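Local structure of SusD-like carbohydrate binding protein BF1063 (3I4G) at residues A231-Y236 with T246-N251; F240-G245 with Y365-T370; F253-L258 with G380-I385. The protein is a SusD-family protein that probably binds carbohydrate at the outer membrane of Bacteroides fragilis. All blocks are in the same frame, centred on the assembly; numbering follows the deposited sequence. Where two conformers were deposited one is given.

In the fold
All three contacts belong to one neighbourhood of the SusD-family region, their centres 11 to 13 Å apart. Both segments of interaction 1 and the first of interaction 2 lie in the loop from helix 214-227 to strand 251-252, and strand 254-257 of interaction 3 follows. The second segments of interactions 2 and 3 come more than 100 residues later, at 365-370 and on strand 380-386. The buried two-stranded ribbon of interaction 3 is the shared floor: Pro383 receives Phe240 and Tyr365, Leu381 receives Thr246, and Asn251 touches both. A probable hydrogen bond from Asn251 ND2 to Gly245 O joins interactions 1 and 2, so the long loop is tied both to itself and to the ribbon.

Interaction 1 (A231-Y236 with T246-N251); sequences AINANY and TSNKEN
Glu250 reaches from 246-251 across to 231-236, and its side chain is the main link between the two segments. Its CB lies against the backbone carbonyl of Ala231, 3.3 Å from Ala231 O. With CG anti to the backbone N (chi1 174°) and the chain extended beyond it, the carboxylate is carried out to the far segment. There the carbon CD rests 3.9 Å from Ile232 CD1. The tip then divides its work: OE1 takes the backbone N-H of Asn233 almost straight (N to OE1 2.9 Å, 170° at the hydrogen), met nearly along the C-O axis, while OE2 sits 3.8 Å from Ile232 CD1. Both oxygens are also held by arginines, OE1 by Arg420 and OE2 by Arg386, so this buried carboxylate is probably kept ionised.

Behind it, Asn248 shapes the loop: its OD1 accepts from Glu250 N, an Asx turn, and also from Asn251 N, which makes it an Asx motif and fixes the run of chain from which Glu250 springs. Asn248 CB meets Asn233 OD1 at 3.4 Å, the two side chains crossing at about a right angle with their amide planes 41° apart. Asn233 turns its ND2 back to Asn235 O. At the other end of the contact, Ala231 N donates to Lys249 O (3.0 Å), and one water bridges Ala231 O to Lys249 N.

Interaction 2 (F240-G245 with Y365-T370); sequences FYPSTG and YFEEST. With EDO (1,2-ethanediol), chain C.
Tyr241 and Glu367 lie across one another, with the ring and carboxylate planes 39° apart. Glu367 CA stands over one face of the Tyr241 ring, 3.7 Å from the centroid and close to its normal, a CH-pi contact offset toward the rim. From there the extended glutamate chain (CG anti to the backbone N, chi1 -177°) runs CB and CG on over the same face, above Tyr241 CG, and presents its carboxylate to Ser243. The two syn lone pairs grip that residue: Glu367 OE1 accepts from Ser243 N at 3.0 Å and, in the given one of two serine conformers, Glu367 OE2 from Ser243 OG at 2.6 Å. Thr370 OG1 reaches OE2 from the anti side, out of the carboxylate plane, so in this conformer three bonds hold the carboxylate. Thr370 also closes a type I beta turn that begins at Glu367.

Pro242 adds its CD 3.3 Å from Glu367 OE1. A 1,2-ethanediol, probably from the crystallisation liquor, takes the backbone N-H of Glu367.

At the other end the rings of Phe240 and Tyr365 form a T-shaped pair, the edge of Phe240 toward the face of Tyr365, with centroids 5.5 Å apart and planes at 76°. A CA-H...O contact links Tyr365 CA to Phe240 O, and a water bridges their carbonyl oxygens.

The contact joins the loop between helix 214-227 and strand 251-252 to that between strands 360-362 and 380-386. Phe240 and Tyr365 both rest on Pro383 of strand 380-386, and helix 266-270 packs against Tyr365 and Phe366.

Interaction 3 (F253-L258 with G380-I385); sequences FYIQYL and GLTPVI
Phe253 has CG anti to its own nitrogen (chi1 -171°) and Val384 does the same with CG1 (chi1 178°), which lays the two side chains alongside each other, pointing the same way. Val384 CG1 lies at the edge of the phenyl ring, in its plane, and Phe253 CD2 is 3.7 Å from Val384 CB. On the opposite face of the ribbon, Tyr254 CD1 meets Leu381 CD2 at 3.6 Å as the two side chains cross.

Strands 254-257 and 380-383 run antiparallel, at 173°. Ile255 and Thr382 form a hydrogen-bonded pair with two bonds, as do Tyr257 and Gly380. At Phe253 the register slips by one, a classic beta bulge: Phe253 O accepts from Val384 N at 2.8 Å and from Ile385 N at 3.0 Å, both from the same face of its carbonyl plane. Thr382 OG1 packs 3.6 Å from Ile255 CB and shares a water with Tyr257 OH. That water, like Thr382 OG1 and Gly380 O, lies at the edge of the Tyr257 ring, in plane.

Helix 50-54 packs on Thr382 and Val384, helix 197-211 on Phe253 and Ile385, and the rings of Trp48 and Phe127 meet Phe253 edge-to-face. On the face of Leu381 and Pro383, Asn251 of strand 251-252 packs against the ribbon.

Interaction 1 (A231-Y236 with T246-N251)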
loop_
_atom_site.group_PDB
_atom_site.type_symbol
_atom_site.label_atom_id
_atom_site.label_comp_id
_atom_site.label_asym_id
_atom_site.label_seq_id
_atom_site.Cartn_x
_atom_site.Cartn_y
_atom_site.Cartn_z
ATOM N N ALA A 231 6.812 -14.141 12.097
ATOM C CA ALA A 231 8.196 -14.328 11.680
ATOM C C ALA A 231 8.331 -13.978 10.233
ATOM O O ALA A 231 7.383 -14.047 9.486
ATOM C CB ALA A 231 8.615 -15.784 11.878
ATOM N N ILE A 232 9.550 -13.631 9.852
ATOM C CA ILE A 232 9.897 -13.348 8.456
ATOM C C ILE A 232 9.892 -14.627 7.638
ATOM O O ILE A 232 10.546 -15.613 7.996
ATOM C CB ILE A 232 11.262 -12.636 8.406
ATOM C CG1 ILE A 232 11.162 -11.252 9.047
ATOM C CG2 ILE A 232 11.779 -12.528 6.965
ATOM C CD1 ILE A 232 10.165 -10.266 8.370
ATOM N N ASN A 233 9.143 -14.645 6.537
ATOM C CA ASN A 233 9.048 -15.789 5.661
ATOM C C ASN A 233 10.310 -15.960 4.809
ATOM O O ASN A 233 10.844 -14.979 4.321
ATOM C CB ASN A 233 7.867 -15.625 4.719
ATOM C CG ASN A 233 7.456 -16.895 4.058
ATOM O OD1 ASN A 233 7.211 -17.909 4.715
ATOM N ND2 ASN A 233 7.262 -16.834 2.734
ATOM N N ALA A 234 10.766 -17.188 4.561
ATOM C CA ALA A 234 11.991 -17.349 3.764
ATOM C C ALA A 234 11.861 -16.769 2.362
ATOM O O ALA A 234 12.793 -16.160 1.844
ATOM C CB ALA A 234 12.383 -18.822 3.684
ATOM N N ASN A 235 10.684 -16.955 1.765
ATOM C CA ASN A 235 10.437 -16.532 0.401
ATOM C C ASN A 235 9.657 -15.217 0.291
ATOM O O ASN A 235 8.526 -15.129 0.758
ATOM C CB ASN A 235 9.728 -17.650 -0.379
ATOM C CG ASN A 235 9.779 -17.398 -1.870
ATOM O OD1 ASN A 235 9.070 -16.575 -2.418
ATOM N ND2 ASN A 235 10.702 -18.086 -2.541
ATOM N N TYR A 236 10.268 -14.221 -0.332
ATOM C CA TYR A 236 9.669 -12.896 -0.487
ATOM C C TYR A 236 8.515 -12.921 -1.477
ATOM O O TYR A 236 7.439 -12.426 -1.171
ATOM C CB TYR A 236 10.730 -11.912 -0.976
ATOM C CG TYR A 236 10.342 -10.452 -1.108
ATOM C CD1 TYR A 236 10.448 -9.601 -0.049
ATOM C CD2 TYR A 236 9.986 -9.925 -2.345
ATOM C CE1 TYR A 236 10.175 -8.260 -0.175
ATOM C CE2 TYR A 236 9.711 -8.585 -2.511
ATOM C CZ TYR A 236 9.802 -7.753 -1.412
ATOM O OH TYR A 236 9.530 -6.403 -1.564
ATOM N N THR A 246 -1.304 -16.996 2.532
ATOM C CA THR A 246 -1.957 -17.173 3.827
ATOM C C THR A 246 -1.350 -18.313 4.634
ATOM O O THR A 246 -1.839 -18.562 5.748
ATOM C CB THR A 246 -3.477 -17.446 3.692
ATOM O OG1 THR A 246 -3.682 -18.725 3.100
ATOM C CG2 THR A 246 -4.163 -16.386 2.877
ATOM N N SER A 247 -0.316 -18.968 4.127
ATOM C CA SER A 247 0.305 -20.088 4.838
ATOM C C SER A 247 1.747 -19.747 5.235
ATOM O O SER A 247 2.709 -20.501 4.990
ATOM C CB SER A 247 0.248 -21.333 3.969
ATOM O OG SER A 247 1.031 -21.132 2.811
ATOM N N ASN A 248 1.890 -18.541 5.761
ATOM C CA ASN A 248 3.123 -18.094 6.364
ATOM C C ASN A 248 2.789 -17.342 7.649
ATOM O O ASN A 248 1.619 -17.056 7.945
ATOM C CB ASN A 248 3.921 -17.230 5.373
ATOM C CG ASN A 248 3.227 -15.957 5.012
ATOM O OD1 ASN A 248 3.121 -15.065 5.830
ATOM N ND2 ASN A 248 2.713 -15.865 3.789
ATOM N N LYS A 249 3.821 -17.009 8.409
ATOM C CA LYS A 249 3.664 -16.309 9.698
ATOM C C LYS A 249 3.998 -14.828 9.588
ATOM O O LYS A 249 4.154 -14.140 10.603
ATOM C CB LYS A 249 4.537 -16.992 10.753
ATOM C CG LYS A 249 4.016 -18.404 11.063
ATOM C CD LYS A 249 4.754 -19.060 12.183
ATOM C CE LYS A 249 4.049 -20.332 12.582
ATOM N NZ LYS A 249 4.758 -20.898 13.758
ATOM N N GLU A 250 4.119 -14.327 8.349
ATOM C CA GLU A 250 4.490 -12.920 8.136
ATOM C C GLU A 250 3.293 -12.022 7.812
ATOM O O GLU A 250 3.218 -10.882 8.292
ATOM C CB GLU A 250 5.520 -12.800 7.019
ATOM C CG GLU A 250 5.851 -11.355 6.640
ATOM C CD GLU A 250 7.181 -11.164 5.980
ATOM O OE1 GLU A 250 7.934 -12.141 5.818
ATOM O OE2 GLU A 250 7.468 -9.983 5.650
ATOM N N ASN A 251 2.359 -12.522 7.017
ATOM C CA ASN A 251 1.210 -11.730 6.579
ATOM C C ASN A 251 0.164 -11.716 7.701
ATOM O O ASN A 251 -0.581 -12.652 7.888
ATOM C CB ASN A 251 0.636 -12.264 5.267
ATOM C CG ASN A 251 1.544 -12.007 4.078
ATOM O OD1 ASN A 251 2.418 -11.128 4.126
ATOM N ND2 ASN A 251 1.363 -12.793 3.014
HETATM O O HOH W 1 6.554 -16.494 7.874
HETATM O O HOH W 2 5.817 -20.168 4.993
#

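Interaction 2 (F240-G245 with Y365-T370)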
loop_
_atom_site.group_PDB
_atom_site.type_symbol
_atom_site.label_atom_id
_atom_site.label_comp_id
_atom_site.label_asym_id
_atom_site.label_seq_id
_atom_site.Cartn_x
_atom_site.Cartn_y
_atom_site.Cartn_z
ATOM N N PHE A 240 3.060 -12.698 -1.691
ATOM C CA PHE A 240 2.107 -11.948 -2.503
ATOM C C PHE A 240 1.350 -12.804 -3.455
ATOM O O PHE A 240 0.716 -12.280 -4.384
ATOM C CB PHE A 240 2.864 -10.827 -3.236
ATOM C CG PHE A 240 3.792 -10.056 -2.316
ATOM C CD1 PHE A 240 3.302 -9.099 -1.465
ATOM C CD2 PHE A 240 5.145 -10.288 -2.320
ATOM C CE1 PHE A 240 4.113 -8.423 -0.614
ATOM C CE2 PHE A 240 5.998 -9.577 -1.470
ATOM C CZ PHE A 240 5.473 -8.645 -0.606
ATOM N N TYR A 241 1.360 -14.122 -3.239
ATOM C CA TYR A 241 0.719 -15.081 -4.141
ATOM C C TYR A 241 -0.471 -15.752 -3.468
ATOM O O TYR A 241 -0.416 -16.008 -2.265
ATOM C CB TYR A 241 1.687 -16.174 -4.569
ATOM C CG TYR A 241 2.889 -15.801 -5.371
ATOM C CD1 TYR A 241 3.008 -14.608 -6.075
ATOM C CD2 TYR A 241 3.906 -16.726 -5.486
ATOM C CE1 TYR A 241 4.148 -14.337 -6.846
ATOM C CE2 TYR A 241 5.003 -16.491 -6.246
ATOM C CZ TYR A 241 5.111 -15.297 -6.934
ATOM O OH TYR A 241 6.243 -15.089 -7.715
ATOM N N PRO A 242 -1.527 -16.048 -4.213
ATOM C CA PRO A 242 -2.668 -16.700 -3.587
ATOM C C PRO A 242 -2.377 -18.094 -2.993
ATOM O O PRO A 242 -2.942 -18.432 -1.939
ATOM C CB PRO A 242 -3.703 -16.775 -4.731
ATOM C CG PRO A 242 -3.050 -16.441 -5.947
ATOM C CD PRO A 242 -1.803 -15.676 -5.604
ATOM N N SER A 243 -1.486 -18.859 -3.612
ATOM C CA SER A 243 -1.259 -20.236 -3.168
ATOM C C SER A 243 -0.468 -20.346 -1.875
ATOM O O SER A 243 -0.509 -21.385 -1.218
ATOM C CB SER A 243 -0.521 -21.045 -4.251
ATOM O OG SER A 243 -1.288 -21.183 -5.441
ATOM N N THR A 244 0.259 -19.285 -1.523
ATOM C CA THR A 244 1.151 -19.264 -0.392
ATOM C C THR A 244 1.002 -18.116 0.593
ATOM O O THR A 244 1.585 -18.133 1.678
ATOM C CB THR A 244 2.587 -19.199 -0.983
ATOM O OG1 THR A 244 2.680 -18.138 -1.945
ATOM C CG2 THR A 244 2.966 -20.528 -1.672
ATOM N N GLY A 245 0.262 -17.086 0.200
ATOM C CA GLY A 245 0.190 -15.878 0.983
ATOM C C GLY A 245 -0.517 -15.946 2.305
ATOM O O GLY A 245 -0.401 -15.019 3.108
ATOM N N TYR A 365 2.822 -9.715 -6.826
ATOM C CA TYR A 365 1.418 -10.156 -6.749
ATOM C C TYR A 365 0.991 -11.145 -7.833
ATOM O O TYR A 365 -0.133 -11.629 -7.793
ATOM C CB TYR A 365 0.455 -8.958 -6.742
ATOM C CG TYR A 365 0.621 -7.981 -5.620
ATOM C CD1 TYR A 365 0.270 -8.299 -4.309
ATOM C CD2 TYR A 365 1.118 -6.703 -5.862
ATOM C CE1 TYR A 365 0.436 -7.394 -3.277
ATOM C CE2 TYR A 365 1.306 -5.807 -4.829
ATOM C CZ TYR A 365 0.946 -6.137 -3.546
ATOM O OH TYR A 365 1.084 -5.223 -2.556
ATOM N N PHE A 366 1.892 -11.472 -8.756
ATOM C CA PHE A 366 1.565 -12.388 -9.873
ATOM C C PHE A 366 2.290 -13.708 -9.751
ATOM O O PHE A 366 3.495 -13.779 -9.913
ATOM C CB PHE A 366 1.841 -11.699 -11.225
ATOM C CG PHE A 366 1.072 -10.404 -11.392
ATOM C CD1 PHE A 366 -0.321 -10.381 -11.317
ATOM C CD2 PHE A 366 1.703 -9.221 -11.577
ATOM C CE1 PHE A 366 -1.020 -9.199 -11.410
ATOM C CE2 PHE A 366 0.990 -8.038 -11.675
ATOM C CZ PHE A 366 -0.362 -8.022 -11.603
ATOM N N GLU A 367 1.520 -14.750 -9.414
ATOM C CA GLU A 367 2.029 -16.115 -9.252
ATOM C C GLU A 367 2.205 -16.697 -10.635
ATOM O O GLU A 367 1.309 -17.389 -11.137
ATOM C CB GLU A 367 1.047 -16.889 -8.364
ATOM C CG GLU A 367 1.468 -18.312 -8.026
ATOM C CD GLU A 367 0.474 -19.019 -7.104
ATOM O OE1 GLU A 367 -0.147 -18.413 -6.218
ATOM O OE2 GLU A 367 0.312 -20.242 -7.260
ATOM N N GLU A 368 3.398 -16.532 -11.203
ATOM C CA GLU A 368 3.650 -16.764 -12.622
ATOM C C GLU A 368 3.541 -18.192 -13.094
ATOM O O GLU A 368 3.227 -18.401 -14.245
ATOM C CB GLU A 368 5.057 -16.260 -12.992
ATOM C CG GLU A 368 5.228 -14.766 -12.773
ATOM C CD GLU A 368 6.676 -14.366 -12.960
ATOM O OE1 GLU A 368 7.229 -14.638 -14.028
ATOM O OE2 GLU A 368 7.264 -13.738 -12.022
ATOM N N SER A 369 3.786 -19.174 -12.254
ATOM C CA SER A 369 3.719 -20.554 -12.735
ATOM C C SER A 369 2.309 -21.130 -12.715
ATOM O O SER A 369 2.073 -22.172 -13.330
ATOM C CB SER A 369 4.644 -21.434 -11.912
ATOM O OG SER A 369 4.259 -21.433 -10.553
ATOM N N THR A 370 1.368 -20.433 -12.082
ATOM C CA THR A 370 0.006 -20.956 -11.947
ATOM C C THR A 370 -0.934 -20.268 -12.939
ATOM O O THR A 370 -1.015 -19.037 -12.958
ATOM C CB THR A 370 -0.472 -20.743 -10.518
ATOM O OG1 THR A 370 0.457 -21.340 -9.612
ATOM C CG2 THR A 370 -1.818 -21.383 -10.301
HETATM C C1 EDO C . -3.326 -13.381 -9.817
HETATM O O1 EDO C . -3.975 -12.465 -8.908
HETATM C C2 EDO C . -2.279 -14.098 -8.975
HETATM O O2 EDO C . -1.261 -14.568 -9.835
HETATM O O HOH W 3 -1.789 -11.726 -5.439
HETATM O O HOH W 4 6.080 -13.175 -9.677
HETATM O O HOH W 5 6.171 -17.114 -9.706
#

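Interaction 3 (F253-L258 with G380-I385)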
loop_
_atom_site.group_PDB
_atom_site.type_symbol
_atom_site.label_atom_id
_atom_site.label_comp_id
_atom_site.label_asym_id
_atom_site.label_seq_id
_atom_site.Cartn_x
_atom_site.Cartn_y
_atom_site.Cartn_z
ATOM N N PHE A 253 -2.272 -9.161 8.328
ATOM C CA PHE A 253 -3.593 -8.734 7.840
ATOM C C PHE A 253 -3.488 -8.633 6.329
ATOM O O PHE A 253 -2.528 -8.068 5.816
ATOM C CB PHE A 253 -4.059 -7.423 8.502
ATOM C CG PHE A 253 -5.492 -7.069 8.188
ATOM C CD1 PHE A 253 -6.531 -7.824 8.683
ATOM C CD2 PHE A 253 -5.803 -5.976 7.400
ATOM C CE1 PHE A 253 -7.843 -7.544 8.328
ATOM C CE2 PHE A 253 -7.133 -5.688 7.077
ATOM C CZ PHE A 253 -8.134 -6.471 7.530
ATOM N N TYR A 254 -4.483 -9.124 5.614
ATOM C CA TYR A 254 -4.440 -9.208 4.160
ATOM C C TYR A 254 -5.823 -9.289 3.588
ATOM O O TYR A 254 -6.817 -9.553 4.314
ATOM C CB TYR A 254 -3.624 -10.447 3.747
ATOM C CG TYR A 254 -4.027 -11.714 4.445
ATOM C CD1 TYR A 254 -5.164 -12.423 4.033
ATOM C CD2 TYR A 254 -3.289 -12.211 5.520
ATOM C CE1 TYR A 254 -5.532 -13.617 4.705
ATOM C CE2 TYR A 254 -3.642 -13.371 6.156
ATOM C CZ TYR A 254 -4.746 -14.071 5.751
ATOM O OH TYR A 254 -5.104 -15.242 6.423
ATOM N N ILE A 255 -5.916 -9.089 2.272
ATOM C CA ILE A 255 -7.146 -9.290 1.520
ATOM C C ILE A 255 -6.960 -10.505 0.622
ATOM O O ILE A 255 -6.042 -10.530 -0.207
ATOM C CB ILE A 255 -7.513 -8.068 0.654
ATOM C CG1 ILE A 255 -7.425 -6.739 1.409
ATOM C CG2 ILE A 255 -8.896 -8.304 0.079
ATOM C CD1 ILE A 255 -8.275 -6.667 2.712
ATOM N N GLN A 256 -7.799 -11.526 0.820
ATOM C CA GLN A 256 -7.777 -12.710 0.007
ATOM C C GLN A 256 -8.911 -12.628 -1.011
ATOM O O GLN A 256 -10.053 -12.403 -0.627
ATOM C CB GLN A 256 -7.933 -13.972 0.858
ATOM C CG GLN A 256 -8.021 -15.230 0.035
ATOM C CD GLN A 256 -8.040 -16.444 0.884
ATOM O OE1 GLN A 256 -9.033 -16.700 1.595
ATOM N NE2 GLN A 256 -7.002 -17.227 0.799
ATOM N N TYR A 257 -8.602 -12.851 -2.282
ATOM C CA TYR A 257 -9.552 -12.908 -3.378
ATOM C C TYR A 257 -9.662 -14.351 -3.841
ATOM O O TYR A 257 -8.663 -14.989 -4.120
ATOM C CB TYR A 257 -9.071 -12.013 -4.502
ATOM C CG TYR A 257 -8.937 -10.559 -4.151
ATOM C CD1 TYR A 257 -7.768 -10.045 -3.645
ATOM C CD2 TYR A 257 -9.980 -9.673 -4.396
ATOM C CE1 TYR A 257 -7.642 -8.708 -3.329
ATOM C CE2 TYR A 257 -9.879 -8.337 -4.084
ATOM C CZ TYR A 257 -8.717 -7.868 -3.558
ATOM O OH TYR A 257 -8.605 -6.525 -3.287
ATOM N N LEU A 258 -10.890 -14.847 -3.926
ATOM C CA LEU A 258 -11.214 -16.200 -4.379
ATOM C C LEU A 258 -11.999 -16.068 -5.652
ATOM O O LEU A 258 -13.036 -15.384 -5.705
ATOM C CB LEU A 258 -12.009 -16.960 -3.333
ATOM C CG LEU A 258 -11.336 -17.193 -1.982
ATOM C CD1 LEU A 258 -12.300 -17.977 -1.100
ATOM C CD2 LEU A 258 -10.020 -17.940 -2.077
ATOM N N GLY A 380 -6.252 -14.109 -5.694
ATOM C CA GLY A 380 -5.211 -13.144 -5.349
ATOM C C GLY A 380 -5.043 -13.014 -3.870
ATOM O O GLY A 380 -5.928 -13.381 -3.093
ATOM N N LEU A 381 -3.905 -12.478 -3.441
ATOM C CA LEU A 381 -3.647 -12.243 -2.028
ATOM C C LEU A 381 -2.795 -10.992 -1.917
ATOM O O LEU A 381 -1.639 -10.975 -2.395
ATOM C CB LEU A 381 -2.986 -13.466 -1.421
ATOM C CG LEU A 381 -2.775 -13.579 0.081
ATOM C CD1 LEU A 381 -1.766 -12.540 0.597
ATOM C CD2 LEU A 381 -4.097 -13.448 0.801
ATOM N N THR A 382 -3.351 -9.950 -1.300
ATOM C CA THR A 382 -2.637 -8.672 -1.159
ATOM C C THR A 382 -2.484 -8.328 0.313
ATOM O O THR A 382 -3.463 -7.917 0.980
ATOM C CB THR A 382 -3.340 -7.550 -1.917
ATOM O OG1 THR A 382 -4.637 -7.344 -1.359
ATOM C CG2 THR A 382 -3.472 -7.911 -3.388
ATOM N N PRO A 383 -1.275 -8.497 0.867
ATOM C CA PRO A 383 -1.070 -8.114 2.259
ATOM C C PRO A 383 -1.290 -6.636 2.542
ATOM O O PRO A 383 -0.971 -5.779 1.698
ATOM C CB PRO A 383 0.401 -8.467 2.490
ATOM C CG PRO A 383 0.652 -9.591 1.505
ATOM C CD PRO A 383 -0.069 -9.149 0.306
ATOM N N VAL A 384 -1.838 -6.371 3.732
ATOM C CA VAL A 384 -2.050 -5.030 4.246
ATOM C C VAL A 384 -1.024 -4.736 5.335
ATOM O O VAL A 384 -0.443 -3.653 5.390
ATOM C CB VAL A 384 -3.489 -4.887 4.757
ATOM C CG1 VAL A 384 -3.686 -3.508 5.328
ATOM C CG2 VAL A 384 -4.490 -5.112 3.622
ATOM N N ILE A 385 -0.785 -5.689 6.231
ATOM C CA ILE A 385 0.223 -5.583 7.275
ATOM C C ILE A 385 1.093 -6.828 7.238
ATOM O O ILE A 385 0.611 -7.950 7.423
ATOM C CB ILE A 385 -0.377 -5.475 8.695
ATOM C CG1 ILE A 385 -1.314 -4.264 8.842
ATOM C CG2 ILE A 385 0.728 -5.448 9.772
ATOM C CD1 ILE A 385 -0.669 -2.870 8.713
HETATM O O HOH W 6 -6.255 -5.530 -2.702
#